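Local structure of beta-glucanase (6EUG) at residues W35-T38 / D39-I43; I50-E54 / G55-W59; S230-D233 / N234-Q238; I267-E271 / G272-M276. The protein probably hydrolyses glycosidic bonds in arabinogalactan, this chain being its family 43 beta-1,3-galactosidase domain, which holds glucoimidazole in a pocket. All blocks are in the same frame, centred on the assembly; numbering follows the deposited sequence. Where two conformers were deposited one is given.

Contact 1 (W35-T38 / D39-I43)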
# COMPACT_ATOMS: atom_id res chain seq x y z
N TRP A 35 -6.67 -1.71 -20.94
CA TRP A 35 -8.06 -1.49 -20.51
C TRP A 35 -8.43 -0.03 -20.72
O TRP A 35 -7.63 0.86 -20.40
CB TRP A 35 -8.28 -1.84 -19.04
CG TRP A 35 -7.99 -3.29 -18.64
CD1 TRP A 35 -7.63 -4.31 -19.47
CD2 TRP A 35 -8.09 -3.85 -17.33
NE1 TRP A 35 -7.44 -5.46 -18.75
CE2 TRP A 35 -7.73 -5.21 -17.43
CE3 TRP A 35 -8.41 -3.32 -16.06
CZ2 TRP A 35 -7.69 -6.07 -16.31
CZ3 TRP A 35 -8.37 -4.18 -14.94
CH2 TRP A 35 -8.02 -5.53 -15.09
N ARG A 36 -9.64 0.21 -21.23
CA ARG A 36 -10.15 1.54 -21.53
C ARG A 36 -11.43 1.85 -20.80
O ARG A 36 -12.23 0.94 -20.50
CB ARG A 36 -10.39 1.65 -23.04
CG ARG A 36 -9.08 1.81 -23.81
CD ARG A 36 -9.28 1.52 -25.29
NE ARG A 36 -8.01 1.42 -25.97
CZ ARG A 36 -7.24 2.44 -26.33
NH1 ARG A 36 -7.60 3.70 -26.09
NH2 ARG A 36 -6.09 2.19 -26.94
N ASP A 37 -11.66 3.15 -20.55
CA ASP A 37 -12.83 3.59 -19.86
C ASP A 37 -14.03 3.71 -20.84
O ASP A 37 -13.92 3.37 -22.02
CB ASP A 37 -12.55 4.88 -19.04
CG ASP A 37 -12.23 6.12 -19.90
OD1 ASP A 37 -12.61 6.13 -21.07
OD2 ASP A 37 -11.58 7.08 -19.39
N THR A 38 -15.16 4.16 -20.34
CA THR A 38 -16.37 4.33 -21.16
C THR A 38 -16.27 5.36 -22.27
O THR A 38 -17.06 5.31 -23.21
CB THR A 38 -17.60 4.64 -20.28
OG1 THR A 38 -17.35 5.80 -19.46
CG2 THR A 38 -17.94 3.43 -19.39
N ASP A 39 -15.34 6.30 -22.16
CA ASP A 39 -15.04 7.24 -23.26
C ASP A 39 -14.04 6.69 -24.26
O ASP A 39 -13.76 7.34 -25.26
CB ASP A 39 -14.48 8.55 -22.71
CG ASP A 39 -15.45 9.28 -21.81
OD1 ASP A 39 -16.61 9.46 -22.21
OD2 ASP A 39 -15.04 9.72 -20.71
N GLY A 40 -13.45 5.52 -24.00
CA GLY A 40 -12.43 4.96 -24.88
C GLY A 40 -11.00 5.33 -24.56
O GLY A 40 -10.11 5.04 -25.36
N ASN A 41 -10.76 5.94 -23.40
CA ASN A 41 -9.41 6.38 -22.99
C ASN A 41 -8.76 5.34 -22.08
O ASN A 41 -9.44 4.72 -21.26
CB ASN A 41 -9.47 7.74 -22.28
CG ASN A 41 -9.96 8.86 -23.20
OD1 ASN A 41 -10.80 9.70 -22.82
ND2 ASN A 41 -9.47 8.86 -24.43
N VAL A 42 -7.45 5.14 -22.23
CA VAL A 42 -6.73 4.16 -21.39
C VAL A 42 -6.93 4.49 -19.88
O VAL A 42 -6.84 5.66 -19.48
CB VAL A 42 -5.23 4.09 -21.79
CG1 VAL A 42 -4.43 3.24 -20.81
CG2 VAL A 42 -5.10 3.50 -23.20
N ILE A 43 -7.23 3.47 -19.07
CA ILE A 43 -7.41 3.66 -17.62
C ILE A 43 -6.05 3.94 -17.00
O ILE A 43 -5.11 3.16 -17.20
CB ILE A 43 -8.10 2.43 -16.93
CG1 ILE A 43 -9.53 2.26 -17.51
CG2 ILE A 43 -8.10 2.60 -15.41
CD1 ILE A 43 -10.30 1.04 -17.01
O HOH W 1 -8.88 7.34 -18.77
O HOH W 2 -12.09 9.49 -20.15
O HOH W 3 -15.30 7.43 -18.90
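With CG lodged between its own backbone N and carbonyl carbon (chi1 67°), Asp37 folds its carboxylate back over the turn that follows it, toward the amides of Asp39 and Asn41. Asn41 N gives Asp37 OD1 a bond of 3.0 Å from above the carboxylate plane. Asp39 N adds a weak, bent bond of 2.9 Å to the same Asp37 OD1, a link of the kind found in an Asx turn. An aspartate suits this place because its short side chain can accept from amides two and four residues ahead. Asp37 to Gly40 form a type I turn. Gly40 N bonds Asp37 O at 3.0 Å, and Asp37 N bonds Asn41 O at 2.8 Å, a pattern that fits a G1 bulge. Gly40 has a phi of 91°, a left-handed backbone conformation that glycine adopts easily.

Arg36 keeps its chain extended from CG to NE and then turns at chi4 (-77°), which sets Arg36 NH1 2.9 Å from Gly40 O, in the guanidinium plane. Val42 CG2 lies over one face of the same group, near its rim, an apolar cover for its flat surface. Beyond, Ile43 N bonds Trp35 O at 3.0 Å, while Ile43 CD1 packs on Trp35 CB. Trp35 itself reaches back, its NE1 bonded to Ala30 O.

Asp37 OD2 accepts from a water that also bonds Val42 O. A buried carboxylate met by amide donors and water is probably kept ionised, even though Asp39 OD2 stands only 4.4 Å from Asp37 OD1.

Contact 2 (I50-E54 / G55-W59)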
# COMPACT_ATOMS: atom_id res chain seq x y z
N ILE A 50 -9.65 -0.19 -4.20
CA ILE A 50 -11.07 -0.06 -4.53
C ILE A 50 -11.91 -0.05 -3.24
O ILE A 50 -11.59 -0.72 -2.25
CB ILE A 50 -11.51 -1.20 -5.50
CG1 ILE A 50 -10.85 -0.99 -6.88
CG2 ILE A 50 -13.03 -1.27 -5.62
CD1 ILE A 50 -11.12 -2.09 -7.90
N LEU A 51 -12.96 0.76 -3.24
CA LEU A 51 -14.05 0.59 -2.26
C LEU A 51 -15.45 0.59 -2.91
O LEU A 51 -15.60 1.03 -4.05
CB LEU A 51 -13.98 1.65 -1.20
CG LEU A 51 -14.20 3.11 -1.62
CD1 LEU A 51 -15.67 3.45 -1.85
CD2 LEU A 51 -13.67 4.04 -0.55
N PHE A 52 -16.46 0.14 -2.15
CA PHE A 52 -17.85 0.11 -2.59
C PHE A 52 -18.69 1.05 -1.72
O PHE A 52 -18.63 0.96 -0.51
CB PHE A 52 -18.41 -1.31 -2.47
CG PHE A 52 -19.80 -1.52 -3.11
CD1 PHE A 52 -19.93 -1.69 -4.48
CD2 PHE A 52 -20.96 -1.59 -2.32
CE1 PHE A 52 -21.19 -1.91 -5.07
CE2 PHE A 52 -22.21 -1.79 -2.90
CZ PHE A 52 -22.34 -1.97 -4.25
N HIS A 53 -19.49 1.92 -2.36
CA HIS A 53 -20.36 2.84 -1.63
C HIS A 53 -21.61 3.21 -2.42
O HIS A 53 -21.52 3.60 -3.59
CB HIS A 53 -19.61 4.12 -1.27
CG HIS A 53 -20.36 5.01 -0.32
ND1 HIS A 53 -20.38 4.77 1.04
CD2 HIS A 53 -21.11 6.12 -0.53
CE1 HIS A 53 -21.11 5.71 1.62
NE2 HIS A 53 -21.56 6.54 0.70
N GLU A 54 -22.76 3.12 -1.76
CA GLU A 54 -24.05 3.46 -2.36
C GLU A 54 -24.22 2.84 -3.77
O GLU A 54 -24.60 3.51 -4.72
CB GLU A 54 -24.32 4.99 -2.31
CG GLU A 54 -24.59 5.50 -0.89
CD GLU A 54 -24.79 7.02 -0.76
OE1 GLU A 54 -24.64 7.76 -1.76
OE2 GLU A 54 -25.07 7.49 0.38
N GLY A 55 -23.90 1.56 -3.89
CA GLY A 55 -24.19 0.79 -5.11
C GLY A 55 -23.12 0.79 -6.19
O GLY A 55 -23.35 0.17 -7.26
N LYS A 56 -21.99 1.48 -5.97
CA LYS A 56 -20.90 1.57 -6.97
C LYS A 56 -19.51 1.31 -6.38
O LYS A 56 -19.21 1.68 -5.24
CB LYS A 56 -20.84 2.98 -7.63
CG LYS A 56 -22.09 3.49 -8.30
CD LYS A 56 -21.83 4.82 -9.01
CE LYS A 56 -23.04 5.27 -9.81
NZ LYS A 56 -22.63 6.18 -10.92
N TYR A 57 -18.65 0.71 -7.19
CA TYR A 57 -17.23 0.57 -6.92
C TYR A 57 -16.49 1.85 -7.38
O TYR A 57 -16.78 2.37 -8.44
CB TYR A 57 -16.65 -0.67 -7.67
CG TYR A 57 -17.30 -1.96 -7.21
CD1 TYR A 57 -16.80 -2.64 -6.12
CD2 TYR A 57 -18.38 -2.51 -7.91
CE1 TYR A 57 -17.43 -3.79 -5.66
CE2 TYR A 57 -19.02 -3.64 -7.47
CZ TYR A 57 -18.51 -4.33 -6.39
OH TYR A 57 -19.15 -5.48 -5.96
N TYR A 58 -15.58 2.33 -6.53
CA TYR A 58 -14.62 3.41 -6.84
C TYR A 58 -13.19 2.90 -6.78
O TYR A 58 -12.79 2.32 -5.78
CB TYR A 58 -14.84 4.58 -5.87
CG TYR A 58 -16.21 5.19 -6.01
CD1 TYR A 58 -17.32 4.68 -5.31
CD2 TYR A 58 -16.43 6.27 -6.85
CE1 TYR A 58 -18.59 5.24 -5.46
CE2 TYR A 58 -17.70 6.83 -6.99
CZ TYR A 58 -18.78 6.31 -6.30
OH TYR A 58 -20.08 6.85 -6.47
N TRP A 59 -12.45 3.13 -7.88
CA TRP A 59 -11.05 2.72 -8.07
C TRP A 59 -10.20 3.99 -8.06
O TRP A 59 -10.39 4.85 -8.89
CB TRP A 59 -10.93 2.00 -9.40
CG TRP A 59 -9.55 1.49 -9.85
CD1 TRP A 59 -8.33 1.64 -9.21
CD2 TRP A 59 -9.27 0.76 -11.06
NE1 TRP A 59 -7.33 1.02 -9.97
CE2 TRP A 59 -7.89 0.50 -11.11
CE3 TRP A 59 -10.07 0.33 -12.14
CZ2 TRP A 59 -7.28 -0.16 -12.18
CZ3 TRP A 59 -9.49 -0.35 -13.19
CH2 TRP A 59 -8.10 -0.60 -13.22
O HOH W 4 -22.16 5.81 -5.07
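Phe52 and Tyr57 form a bump on one face of this hairpin, an edge-to-face pair with ring centroids 4.7 Å apart. Their planes stand at 57°, and two broad, flat rings suit a non-hydrogen-bonded position, where they can pair in this way across the strands. Phe52 CD1 sits 3.4 Å above the Tyr57 plane, over the ring's centre. The far end of the phenyl ring slides over the turn, where Phe52 CZ is 3.4 Å from Gly55 CA; with no side chain there, the glycine leaves a hollow for the ring. Its phi of 90° also suits the type I' turn from His53 to Lys56. Phe52 reaches both partners because its CG is anti to the backbone N (chi1 -170°). Ile50 CG2 fills the notch at the edge of the Tyr57 ring, 4.0 Å from Tyr57 CD1, and its other branch, CG1, lies against Trp59 CB.

On the reverse face Leu51 CD1 rests 4.0 Å from Tyr58 CD1. A water at the ring's edge joins Tyr58 OH to His53 O.

Strand 48-53 is an edge strand of its four-stranded sheet, and strand 56-62 is bonded on its other side to strand 74-80. Leu325 and Leu327 of strand 320-327 pack on Ile50 and Tyr57, while His53 meets the rings of Tyr116 and Phe123.

Contact 3 (S230-D233 / N234-Q238)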
# COMPACT_ATOMS: atom_id res chain seq x y z
N SER A 230 5.99 0.25 4.63
CA SER A 230 7.41 -0.07 4.60
C SER A 230 8.17 1.09 5.29
O SER A 230 8.03 2.26 4.92
CB SER A 230 7.89 -0.29 3.16
OG SER A 230 7.15 -1.33 2.52
N SER A 231 8.97 0.75 6.29
CA SER A 231 9.66 1.72 7.18
C SER A 231 11.17 1.42 7.31
O SER A 231 11.68 0.49 6.69
CB SER A 231 9.02 1.68 8.57
OG SER A 231 9.34 2.82 9.38
N GLU A 232 11.90 2.21 8.11
CA GLU A 232 13.31 1.94 8.38
C GLU A 232 14.14 1.73 7.07
O GLU A 232 14.77 0.69 6.85
CB GLU A 232 13.40 0.71 9.32
CG GLU A 232 12.58 0.79 10.60
CD GLU A 232 12.59 -0.45 11.48
OE1 GLU A 232 13.60 -1.25 11.48
OE2 GLU A 232 11.54 -0.69 12.18
N ASP A 233 14.13 2.74 6.20
CA ASP A 233 14.85 2.70 4.91
C ASP A 233 14.34 1.50 4.05
O ASP A 233 15.14 0.83 3.37
CB ASP A 233 16.40 2.66 5.06
CG ASP A 233 17.01 4.02 5.48
OD1 ASP A 233 16.34 5.04 5.58
OD2 ASP A 233 18.21 4.09 5.77
N ASN A 234 13.01 1.25 4.14
CA ASN A 234 12.31 0.14 3.45
C ASN A 234 12.61 -1.27 4.03
O ASN A 234 12.08 -2.26 3.54
CB ASN A 234 12.59 0.13 1.91
CG ASN A 234 12.03 1.33 1.16
OD1 ASN A 234 11.26 2.12 1.69
ND2 ASN A 234 12.46 1.48 -0.08
N LEU A 235 13.43 -1.36 5.06
CA LEU A 235 13.90 -2.66 5.56
C LEU A 235 12.86 -3.46 6.38
O LEU A 235 12.98 -4.67 6.50
CB LEU A 235 15.19 -2.51 6.37
CG LEU A 235 16.42 -1.99 5.60
CD1 LEU A 235 17.48 -1.37 6.49
CD2 LEU A 235 17.01 -3.08 4.75
N THR A 236 11.89 -2.78 6.98
CA THR A 236 11.04 -3.38 8.03
C THR A 236 9.62 -2.91 7.82
O THR A 236 9.41 -1.69 7.55
CB THR A 236 11.55 -2.90 9.43
OG1 THR A 236 12.95 -3.24 9.58
CG2 THR A 236 10.74 -3.54 10.56
N LEU A 237 8.62 -3.81 7.96
CA LEU A 237 7.20 -3.39 7.91
C LEU A 237 6.75 -2.89 9.29
O LEU A 237 7.15 -3.45 10.30
CB LEU A 237 6.27 -4.52 7.52
CG LEU A 237 6.25 -4.95 6.06
CD1 LEU A 237 5.47 -6.25 5.99
CD2 LEU A 237 5.60 -3.88 5.19
N GLN A 238 5.92 -1.84 9.30
CA GLN A 238 5.24 -1.40 10.53
C GLN A 238 3.72 -1.35 10.34
O GLN A 238 3.25 -1.11 9.22
CB GLN A 238 5.82 -0.07 11.06
CG GLN A 238 7.27 -0.18 11.53
CD GLN A 238 7.89 1.15 12.00
OE1 GLN A 238 7.18 2.17 12.09
NE2 GLN A 238 9.22 1.15 12.28
O HOH W 5 10.75 3.15 4.24
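Glu232, Asp233 and Asn234 all have positive phi, three left-handed residues in a row without a glycine, in the beta hairpin of strands 225-231 and 236-242. Asp233 and Asn234 are the middle of a type I' turn, left-handed positions that asparagine and aspartate tolerate better than most non-glycine residues. A classic beta bulge follows, in which Ser231 is opposed by two residues, Leu235 and Thr236.

Glu232 extends its side chain across to Thr236 and Gln238. Thr236 OG1 donates to Glu232 OE1 at 2.8 Å, from well above the carboxylate plane. Gln238 NE2 donates to the anti lone pair of Glu232 OE2 at 3.0 Å, with OE2 in the amide plane. Carboxylate and amide planes stand 59° apart. The buried carboxylate is thus gripped at each oxygen; Arg255 adds a salt bridge to OE1, and Tyr229 OH is hydrogen-bonded to Gln238 OE1. A water links Ser230 O to both N and OD1 of Asn234, which lies near the bound glucoimidazole; OD1 also bonds Arg213.

Two helices pack against the tip. Phe201 of helix 200-205 touches Glu232, Asp233 and Leu235, Arg204 pairs with Asp233, and Trp192 and Ile196 of helix 190-197 cover Leu235. Strand 252-256 flanks strand 236-242, with Ile256 against Leu237.

Contact 4 (I267-E271 / G272-M276)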
# COMPACT_ATOMS: atom_id res chain seq x y z
N ILE A 267 -3.61 -6.66 1.90
CA ILE A 267 -4.12 -7.35 3.11
C ILE A 267 -5.61 -7.65 3.06
O ILE A 267 -6.38 -6.86 2.52
CB ILE A 267 -3.77 -6.56 4.39
CG1 ILE A 267 -4.11 -7.38 5.68
CG2 ILE A 267 -4.43 -5.19 4.42
CD1 ILE A 267 -3.47 -6.81 6.94
N PHE A 268 -6.00 -8.79 3.63
CA PHE A 268 -7.40 -9.15 3.89
C PHE A 268 -7.54 -10.01 5.13
O PHE A 268 -6.53 -10.51 5.68
CB PHE A 268 -8.08 -9.83 2.66
CG PHE A 268 -7.62 -11.24 2.36
CD1 PHE A 268 -6.42 -11.47 1.70
CD2 PHE A 268 -8.45 -12.33 2.64
CE1 PHE A 268 -6.00 -12.75 1.37
CE2 PHE A 268 -8.03 -13.65 2.32
CZ PHE A 268 -6.79 -13.84 1.69
N LYS A 269 -8.79 -10.19 5.57
CA LYS A 269 -9.12 -11.03 6.72
C LYS A 269 -10.22 -11.99 6.31
O LYS A 269 -11.20 -11.56 5.67
CB LYS A 269 -9.55 -10.18 7.93
CG LYS A 269 -9.91 -10.98 9.18
CD LYS A 269 -10.36 -10.07 10.32
CE LYS A 269 -10.45 -10.86 11.64
NZ LYS A 269 -10.84 -10.06 12.82
N LYS A 270 -10.05 -13.27 6.66
CA LYS A 270 -11.02 -14.33 6.35
C LYS A 270 -11.19 -15.28 7.52
O LYS A 270 -10.21 -15.94 7.94
CB LYS A 270 -10.59 -15.10 5.08
CG LYS A 270 -11.55 -16.25 4.66
CD LYS A 270 -11.10 -16.85 3.33
CE LYS A 270 -12.01 -17.97 2.83
NZ LYS A 270 -11.66 -19.26 3.49
N GLU A 271 -12.42 -15.42 8.02
CA GLU A 271 -12.73 -16.37 9.11
C GLU A 271 -11.77 -16.26 10.30
O GLU A 271 -11.23 -17.25 10.79
CB GLU A 271 -12.77 -17.80 8.54
CG GLU A 271 -13.88 -17.94 7.50
CD GLU A 271 -13.97 -19.30 6.87
OE1 GLU A 271 -12.94 -19.97 6.66
OE2 GLU A 271 -15.09 -19.70 6.56
N GLY A 272 -11.50 -15.01 10.72
CA GLY A 272 -10.61 -14.74 11.85
C GLY A 272 -9.13 -14.52 11.61
O GLY A 272 -8.43 -14.02 12.52
N THR A 273 -8.65 -14.89 10.42
CA THR A 273 -7.23 -14.92 10.12
C THR A 273 -6.87 -13.80 9.14
O THR A 273 -7.59 -13.55 8.15
CB THR A 273 -6.82 -16.27 9.50
OG1 THR A 273 -7.11 -17.31 10.43
CG2 THR A 273 -5.35 -16.28 9.12
N TYR A 274 -5.78 -13.11 9.47
CA TYR A 274 -5.21 -12.04 8.62
C TYR A 274 -4.20 -12.64 7.62
O TYR A 274 -3.32 -13.47 7.99
CB TYR A 274 -4.56 -10.95 9.48
CG TYR A 274 -5.52 -10.27 10.42
CD1 TYR A 274 -5.80 -10.83 11.67
CD2 TYR A 274 -6.22 -9.11 10.06
CE1 TYR A 274 -6.68 -10.24 12.55
CE2 TYR A 274 -7.12 -8.52 10.94
CZ TYR A 274 -7.36 -9.11 12.18
OH TYR A 274 -8.28 -8.60 13.11
N TRP A 275 -4.29 -12.17 6.38
CA TRP A 275 -3.42 -12.62 5.28
C TRP A 275 -2.87 -11.39 4.55
O TRP A 275 -3.66 -10.52 4.07
CB TRP A 275 -4.19 -13.48 4.25
CG TRP A 275 -4.75 -14.77 4.79
CD1 TRP A 275 -6.08 -15.03 5.08
CD2 TRP A 275 -4.04 -15.99 5.12
NE1 TRP A 275 -6.24 -16.30 5.59
CE2 TRP A 275 -5.02 -16.92 5.61
CE3 TRP A 275 -2.70 -16.38 5.05
CZ2 TRP A 275 -4.68 -18.21 6.00
CZ3 TRP A 275 -2.36 -17.69 5.46
CH2 TRP A 275 -3.36 -18.58 5.92
N MET A 276 -1.56 -11.30 4.42
CA MET A 276 -0.94 -10.17 3.71
C MET A 276 0.02 -10.69 2.63
O MET A 276 0.82 -11.61 2.87
CB MET A 276 -0.18 -9.28 4.71
CG MET A 276 0.44 -8.03 4.13
SD MET A 276 0.67 -6.65 5.29
CE MET A 276 1.45 -7.37 6.74
O HOH W 6 -8.56 -17.75 6.59
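Lys269 runs fully extended along the face of the Tyr274 ring. Lys269 CB lies 4.1 Å from Tyr274 CD2, at the near side of the ring. Lys269 CG, anti to the backbone N (chi1 -180°), stands over the face, 4.3 Å from the Tyr274 ring centroid, in a CH-pi contact. Lys269 CD follows at 3.6 Å from Tyr274 CE2, and CE approaches both CZ and the phenol oxygen. At the tip Lys269 NZ donates to Tyr274 OH at 3.0 Å. Lysine suits this track, since its long apolar chain can follow the ring while its ammonium reaches the hydroxyl. NZ also forms a salt bridge with Asp221, and Tyr274 OH bonds Asp220, so nearby acidic groups probably offset the charge.

Strands 265-270 and 273-279 form a beta hairpin closed by a type I' turn from Lys270 to Thr273, in one four-stranded blade of the five-bladed propeller of family 43 enzymes. Glu271 and Gly272 take the left-handed turn positions, with Gly272 at phi 91°, a region glycine enters readily.

On the other face Phe268 and Trp275 meet across a hydrogen-bonded pair. With CG between the backbone N and the carbonyl carbon (chi1 72°), the phenyl ring swings toward the neighbouring strand, and Trp275 CB sits over its face, 3.9 Å from the Phe268 ring centroid. The phenyl ring and the five-membered ring of Trp275 are tilted by a modest angle and displaced, so they overlap little. A water in the plane of the indole accepts from Trp275 NE1 at 2.9 Å and donates to Lys270 O. Pro363 of strand 363-366 touches both side chains, and Phe333 meets the ring of Phe268.

Overall arrangement
The four contacts follow one another along the chain and lie at different places round the propeller. Contacts 1 and 2 touch through Trp59, whose CH2 is 3.9 Å from Ile43 CG2 and 4.0 Å from Trp35 CE3. Contacts 3 and 4 meet where Leu237 CD1 lies 4.2 Å from Met276 CE, packing one blade on the next. Contacts 1 and 3 sit on opposite sides of the chain's centre, with their own centres about 36 Å apart. Contact 3 lies close to the ligand: the Asn234 side chain is about 6 Å from glucoimidazole, and Ser230 is backbone-bonded to the pocket residue Asp214. In contact 2 the side chain of Trp59 is about 14 Å from the bound glucoimidazole, and in contact 4 the side chain of Met276 is about 14 Å from the bound glucoimidazole.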